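Local coordinates for acyl-CoA dehydrogenase domain protein Tcur3483 (Thermomonospora curvata, PDB 6WY9) that binds FAD and probably oxidises the CH-CH group of an acyl-CoA-like substrate, at residues I273-D278 against G368-L373; D342-L347 against Q372-G377. One frame throughout, in Å; residues are numbered along the deposited sequence.

Contact 1: I273-D278 against G368-L373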
loop_
_atom_site.group_PDB
_atom_site.type_symbol
_atom_site.label_atom_id
_atom_site.label_comp_id
_atom_site.label_asym_id
_atom_site.label_seq_id
_atom_site.Cartn_x
_atom_site.Cartn_y
_atom_site.Cartn_z
ATOM N N ILE A 273 -9.294 11.179 -15.147
ATOM C CA ILE A 273 -8.144 11.761 -15.842
ATOM C C ILE A 273 -8.365 13.255 -16.064
ATOM O O ILE A 273 -7.478 14.090 -15.800
ATOM C CB ILE A 273 -7.895 11.017 -17.168
ATOM C CG1 ILE A 273 -7.338 9.616 -16.886
ATOM C CG2 ILE A 273 -6.907 11.801 -18.072
ATOM C CD1 ILE A 273 -7.248 8.708 -18.136
ATOM N N ARG A 274 -9.563 13.623 -16.530
ATOM C CA ARG A 274 -9.879 15.045 -16.722
ATOM C C ARG A 274 -9.770 15.842 -15.415
ATOM O O ARG A 274 -9.273 16.982 -15.403
ATOM C CB ARG A 274 -11.286 15.208 -17.320
ATOM C CG ARG A 274 -11.463 14.630 -18.715
ATOM C CD ARG A 274 -10.386 15.120 -19.676
ATOM N NE ARG A 274 -10.769 15.038 -21.086
ATOM C CZ ARG A 274 -11.426 15.992 -21.748
ATOM N NH1 ARG A 274 -11.800 17.112 -21.139
ATOM N NH2 ARG A 274 -11.716 15.825 -23.027
ATOM N N LEU A 275 -10.305 15.295 -14.329
ATOM C CA LEU A 275 -10.237 15.970 -13.047
ATOM C C LEU A 275 -8.788 16.105 -12.563
ATOM O O LEU A 275 -8.423 17.134 -12.001
ATOM C CB LEU A 275 -11.096 15.216 -12.024
ATOM C CG LEU A 275 -12.591 15.496 -12.272
ATOM C CD1 LEU A 275 -13.538 14.546 -11.481
ATOM C CD2 LEU A 275 -12.956 16.994 -12.008
ATOM N N TRP A 276 -7.966 15.063 -12.749
ATOM C CA TRP A 276 -6.537 15.163 -12.465
ATOM C C TRP A 276 -5.911 16.338 -13.219
ATOM O O TRP A 276 -5.213 17.166 -12.634
ATOM C CB TRP A 276 -5.850 13.831 -12.815
ATOM C CG TRP A 276 -4.330 13.809 -12.585
ATOM C CD1 TRP A 276 -3.674 13.267 -11.512
ATOM C CD2 TRP A 276 -3.315 14.280 -13.473
ATOM N NE1 TRP A 276 -2.303 13.416 -11.659
ATOM C CE2 TRP A 276 -2.052 14.032 -12.848
ATOM C CE3 TRP A 276 -3.333 14.920 -14.718
ATOM C CZ2 TRP A 276 -0.842 14.388 -13.436
ATOM C CZ3 TRP A 276 -2.118 15.284 -15.299
ATOM C CH2 TRP A 276 -0.887 15.018 -14.643
ATOM N N GLU A 277 -6.184 16.449 -14.519
ATOM C CA GLU A 277 -5.687 17.584 -15.283
ATOM C C GLU A 277 -6.162 18.909 -14.710
ATOM O O GLU A 277 -5.402 19.890 -14.690
ATOM C CB GLU A 277 -6.136 17.494 -16.733
ATOM C CG GLU A 277 -5.535 16.369 -17.503
ATOM C CD GLU A 277 -6.083 16.361 -18.914
ATOM O OE1 GLU A 277 -7.322 16.424 -19.101
ATOM O OE2 GLU A 277 -5.260 16.361 -19.836
ATOM N N ASP A 278 -7.439 18.991 -14.324
ATOM C CA ASP A 278 -7.945 20.250 -13.805
ATOM C C ASP A 278 -7.250 20.612 -12.502
ATOM O O ASP A 278 -6.984 21.794 -12.234
ATOM C CB ASP A 278 -9.448 20.164 -13.581
ATOM C CG ASP A 278 -10.230 20.026 -14.869
ATOM O OD1 ASP A 278 -9.740 20.379 -15.973
ATOM O OD2 ASP A 278 -11.373 19.543 -14.745
ATOM N N GLY A 368 -16.904 21.229 -6.471
ATOM C CA GLY A 368 -17.003 20.151 -5.491
ATOM C C GLY A 368 -17.014 18.752 -6.075
ATOM O O GLY A 368 -17.350 17.802 -5.358
ATOM N N GLN A 369 -16.655 18.594 -7.357
ATOM C CA GLN A 369 -16.815 17.299 -8.026
ATOM C C GLN A 369 -15.974 16.208 -7.374
ATOM O O GLN A 369 -16.395 15.046 -7.296
ATOM C CB GLN A 369 -16.425 17.424 -9.505
ATOM C CG GLN A 369 -17.403 18.218 -10.308
ATOM C CD GLN A 369 -16.912 18.324 -11.739
ATOM O OE1 GLN A 369 -17.164 17.443 -12.562
ATOM N NE2 GLN A 369 -16.159 19.372 -12.021
ATOM N N ILE A 370 -14.745 16.533 -7.001
ATOM C CA ILE A 370 -13.880 15.499 -6.434
ATOM C C ILE A 370 -14.349 15.136 -5.033
ATOM O O ILE A 370 -14.274 13.970 -4.614
ATOM C CB ILE A 370 -12.417 15.959 -6.446
ATOM C CG1 ILE A 370 -11.935 16.063 -7.917
ATOM C CG2 ILE A 370 -11.542 14.943 -5.637
ATOM C CD1 ILE A 370 -10.678 16.934 -8.122
ATOM N N GLU A 371 -14.841 16.126 -4.290
ATOM C CA GLU A 371 -15.466 15.815 -3.010
ATOM C C GLU A 371 -16.656 14.861 -3.208
ATOM O O GLU A 371 -16.772 13.852 -2.507
ATOM C CB GLU A 371 -15.885 17.108 -2.321
ATOM C CG GLU A 371 -16.224 16.949 -0.828
ATOM C CD GLU A 371 -17.584 16.324 -0.591
ATOM O OE1 GLU A 371 -18.515 16.568 -1.406
ATOM O OE2 GLU A 371 -17.726 15.608 0.434
ATOM N N GLN A 372 -17.568 15.168 -4.145
ATOM C CA GLN A 372 -18.716 14.276 -4.313
ATOM C C GLN A 372 -18.316 12.906 -4.893
ATOM O O GLN A 372 -18.828 11.861 -4.446
ATOM C CB GLN A 372 -19.796 14.936 -5.171
ATOM C CG GLN A 372 -20.956 13.962 -5.444
ATOM C CD GLN A 372 -22.160 14.663 -6.000
ATOM O OE1 GLN A 372 -22.021 15.637 -6.728
ATOM N NE2 GLN A 372 -23.356 14.191 -5.652
ATOM N N LEU A 373 -17.351 12.878 -5.828
ATOM C CA LEU A 373 -16.918 11.607 -6.422
ATOM C C LEU A 373 -16.236 10.717 -5.400
ATOM O O LEU A 373 -16.337 9.495 -5.494
ATOM C CB LEU A 373 -15.975 11.852 -7.621
ATOM C CG LEU A 373 -16.714 12.267 -8.915
ATOM C CD1 LEU A 373 -15.745 12.796 -9.978
ATOM C CD2 LEU A 373 -17.569 11.109 -9.488
#

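Contact 2: D342-L347 against Q372-G377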
loop_
_atom_site.group_PDB
_atom_site.type_symbol
_atom_site.label_atom_id
_atom_site.label_comp_id
_atom_site.label_asym_id
_atom_site.label_seq_id
_atom_site.Cartn_x
_atom_site.Cartn_y
_atom_site.Cartn_z
ATOM N N ASP A 342 -7.998 5.690 -5.224
ATOM C CA ASP A 342 -6.667 6.248 -4.932
ATOM C C ASP A 342 -6.544 7.689 -5.459
ATOM O O ASP A 342 -6.115 8.605 -4.746
ATOM C CB ASP A 342 -5.619 5.323 -5.573
ATOM C CG ASP A 342 -4.181 5.729 -5.278
ATOM O OD1 ASP A 342 -3.900 6.674 -4.496
ATOM O OD2 ASP A 342 -3.312 5.073 -5.892
ATOM N N VAL A 343 -6.962 7.914 -6.703
ATOM C CA VAL A 343 -6.885 9.256 -7.273
ATOM C C VAL A 343 -7.819 10.235 -6.528
ATOM O O VAL A 343 -7.460 11.400 -6.255
ATOM C CB VAL A 343 -7.201 9.163 -8.779
ATOM C CG1 VAL A 343 -7.295 10.576 -9.419
ATOM C CG2 VAL A 343 -6.118 8.321 -9.488
ATOM N N GLN A 344 -9.035 9.789 -6.202
ATOM C CA GLN A 344 -9.932 10.636 -5.425
ATOM C C GLN A 344 -9.302 11.040 -4.101
ATOM O O GLN A 344 -9.378 12.207 -3.717
ATOM C CB GLN A 344 -11.283 9.929 -5.202
ATOM C CG GLN A 344 -12.120 9.880 -6.512
ATOM C CD GLN A 344 -13.165 8.757 -6.572
ATOM O OE1 GLN A 344 -13.360 8.014 -5.602
ATOM N NE2 GLN A 344 -13.822 8.610 -7.744
ATOM N N ARG A 345 -8.721 10.079 -3.360
ATOM C CA ARG A 345 -8.100 10.409 -2.074
ATOM C C ARG A 345 -6.989 11.412 -2.274
ATOM O O ARG A 345 -6.863 12.387 -1.531
ATOM C CB ARG A 345 -7.490 9.164 -1.404
ATOM C CG ARG A 345 -8.491 8.166 -0.800
ATOM C CD ARG A 345 -7.738 6.891 -0.332
ATOM N NE ARG A 345 -6.718 7.174 0.699
ATOM C CZ ARG A 345 -6.385 6.286 1.625
ATOM N NH1 ARG A 345 -6.996 5.109 1.654
ATOM N NH2 ARG A 345 -5.454 6.547 2.514
ATOM N N THR A 346 -6.166 11.165 -3.293
ATOM C CA THR A 346 -4.935 11.916 -3.476
ATOM C C THR A 346 -5.224 13.346 -3.923
ATOM O O THR A 346 -4.648 14.288 -3.383
ATOM C CB THR A 346 -4.038 11.191 -4.489
ATOM O OG1 THR A 346 -3.759 9.866 -4.029
ATOM C CG2 THR A 346 -2.719 11.959 -4.661
ATOM N N LEU A 347 -6.135 13.524 -4.897
ATOM C CA LEU A 347 -6.506 14.858 -5.362
ATOM C C LEU A 347 -7.200 15.657 -4.269
ATOM O O LEU A 347 -7.013 16.881 -4.197
ATOM C CB LEU A 347 -7.422 14.816 -6.612
ATOM C CG LEU A 347 -6.799 14.229 -7.904
ATOM C CD1 LEU A 347 -7.840 14.206 -9.072
ATOM C CD2 LEU A 347 -5.456 14.962 -8.359
ATOM N N GLN A 372 -17.568 15.168 -4.145
ATOM C CA GLN A 372 -18.716 14.276 -4.313
ATOM C C GLN A 372 -18.316 12.906 -4.893
ATOM O O GLN A 372 -18.828 11.861 -4.446
ATOM C CB GLN A 372 -19.796 14.936 -5.171
ATOM C CG GLN A 372 -20.956 13.962 -5.444
ATOM C CD GLN A 372 -22.160 14.663 -6.000
ATOM O OE1 GLN A 372 -22.021 15.637 -6.728
ATOM N NE2 GLN A 372 -23.356 14.191 -5.652
ATOM N N LEU A 373 -17.351 12.878 -5.828
ATOM C CA LEU A 373 -16.918 11.607 -6.422
ATOM C C LEU A 373 -16.236 10.717 -5.400
ATOM O O LEU A 373 -16.337 9.495 -5.494
ATOM C CB LEU A 373 -15.975 11.852 -7.621
ATOM C CG LEU A 373 -16.714 12.267 -8.915
ATOM C CD1 LEU A 373 -15.745 12.796 -9.978
ATOM C CD2 LEU A 373 -17.569 11.109 -9.488
ATOM N N SER A 374 -15.510 11.302 -4.439
ATOM C CA SER A 374 -14.972 10.507 -3.333
ATOM C C SER A 374 -16.064 9.762 -2.578
ATOM O O SER A 374 -15.814 8.671 -2.048
ATOM C CB SER A 374 -14.243 11.400 -2.326
ATOM O OG SER A 374 -13.084 11.959 -2.899
ATOM N N ARG A 375 -17.246 10.358 -2.454
ATOM C CA ARG A 375 -18.320 9.673 -1.742
ATOM C C ARG A 375 -19.028 8.649 -2.612
ATOM O O ARG A 375 -19.872 7.908 -2.095
ATOM C CB ARG A 375 -19.345 10.691 -1.201
ATOM C CG ARG A 375 -18.745 11.705 -0.230
ATOM C CD ARG A 375 -19.827 12.640 0.262
ATOM N NE ARG A 375 -19.915 13.874 -0.523
ATOM C CZ ARG A 375 -20.980 14.256 -1.235
ATOM N NH1 ARG A 375 -22.071 13.464 -1.335
ATOM N NH2 ARG A 375 -20.929 15.427 -1.876
ATOM N N GLN A 376 -18.718 8.606 -3.913
ATOM C CA GLN A 376 -19.318 7.633 -4.825
ATOM C C GLN A 376 -18.348 6.545 -5.261
ATOM O O GLN A 376 -18.774 5.402 -5.470
ATOM C CB GLN A 376 -19.881 8.328 -6.083
ATOM C CG GLN A 376 -20.765 9.494 -5.820
ATOM C CD GLN A 376 -21.219 10.166 -7.106
ATOM O OE1 GLN A 376 -20.720 9.850 -8.180
ATOM N NE2 GLN A 376 -22.165 11.092 -7.001
ATOM N N GLY A 377 -17.048 6.875 -5.410
ATOM C CA GLY A 377 -16.065 5.882 -5.854
ATOM C C GLY A 377 -16.062 4.613 -5.020
ATOM O O GLY A 377 -15.742 3.524 -5.518
HETATM O O HOH W 1 -13.251 7.571 -2.810
#

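Contact 1: I273-D278 against G368-L373
Leu275 and Ile370 mark the nearest backbone approach, their CA atoms 7.6 Å apart, where two helical segments pass with axes 11.7 Å from each other and N-to-C directions at 140°, nearer antiparallel than perpendicular. At that axis spacing the segments meet through side chains, and no hydrogen bond joins the two segments. Leu275 carries the contact from the side of 273-278. Its CG lies beside the backbone N, opposite the carbonyl carbon (chi1 -76°). CD1 reaches Ile370, whose CG1 is 4.2 Å away as the two side chains run antiparallel alongside each other, and it also abuts CD1 of Leu373, though the modelled separation of that pair is doubtful. CD2 lies against the amide end of Gln369, 4.0 Å from NE2. That amide is anchored: NE2 is bonded to the carbonyl of Leu366, and OE1 takes a bond from Arg271 NH2 on helix 263-286, so a polar tie between the helices sits beside the leucine. One leucine set among residues i, i+1 and i+4 of the facing helix is largely apolar helix-helix packing, edged by one amide, within the helical C-terminal domain of the acyl-CoA dehydrogenase fold.

Contact 2: D342-L347 against Q372-G377
Near-antiparallel packing of two helices in the C-terminal helical domain brings Gln344 of helix 326-350 against Leu373, Ser374 and Gly377 of helix 369-380. The segment axes approach to 9.4 Å at 149°, and the CA atoms of Gln344 and Ser374 are 5.5 Å apart. Gln344 supplies nearly all of the surface given by 342-347. Its CG stands beside the backbone N (chi1 -72°) and the chain runs extended from there (chi2 156°), carrying the amide across to the backbone between Leu373 and Gly377. At the root, CB rests 3.6 Å from Ser374 OG, a hydroxyl hydrogen-bonded to Ile370 O and to a basic side chain of a neighbouring subunit. Farther out, OE1 lies 3.5 Å from CA of Gly377, on the side where a side chain would point; a CB there would clash with the oxygen, so the absence of a side chain is what admits the amide. The amide also borders the carbonyl of Leu373 without bonding to it: OE1 to O is a pair of acceptors, and NE2 to O has a poor angle. That carbonyl already accepts from the backbone N of both Gln376 and Gly377. The polar link is made instead by a water, which donates to Gln344 OE1 at 2.8 Å and to Ser374 O at 2.9 Å. Shortening Gln344 to an alanine removes the amide, which would probably cost the water its OE1 acceptor and leave a gap beside Gly377 CA. The chemistry thus implies an indirect polar link between the helices, with one water reconciling two acceptors that cannot bond to each other.

How the contacts relate
The centres of the two contacts lie about 8 Å apart on the same side of the chain's centre, and both end on helix 369-380, sharing Gln372 and Leu373. Along the chain, 273-278 on helix 263-286 comes first, then 342-347 on helix 326-350, and finally the shared helix, which therefore packs against both earlier ones. Those two also touch each other, Leu347 CD1 lying 3.8 Å from Trp276 CA. Leu347 is one bridge between the contacts, its CD1 also 4.1 Å from Ile370 CD1; Ile370 CG2 on Gln344 O is another. Together the contacts tie three helices of the C-terminal domain into one packed unit, mainly apolar at contact 1 and water-linked at contact 2.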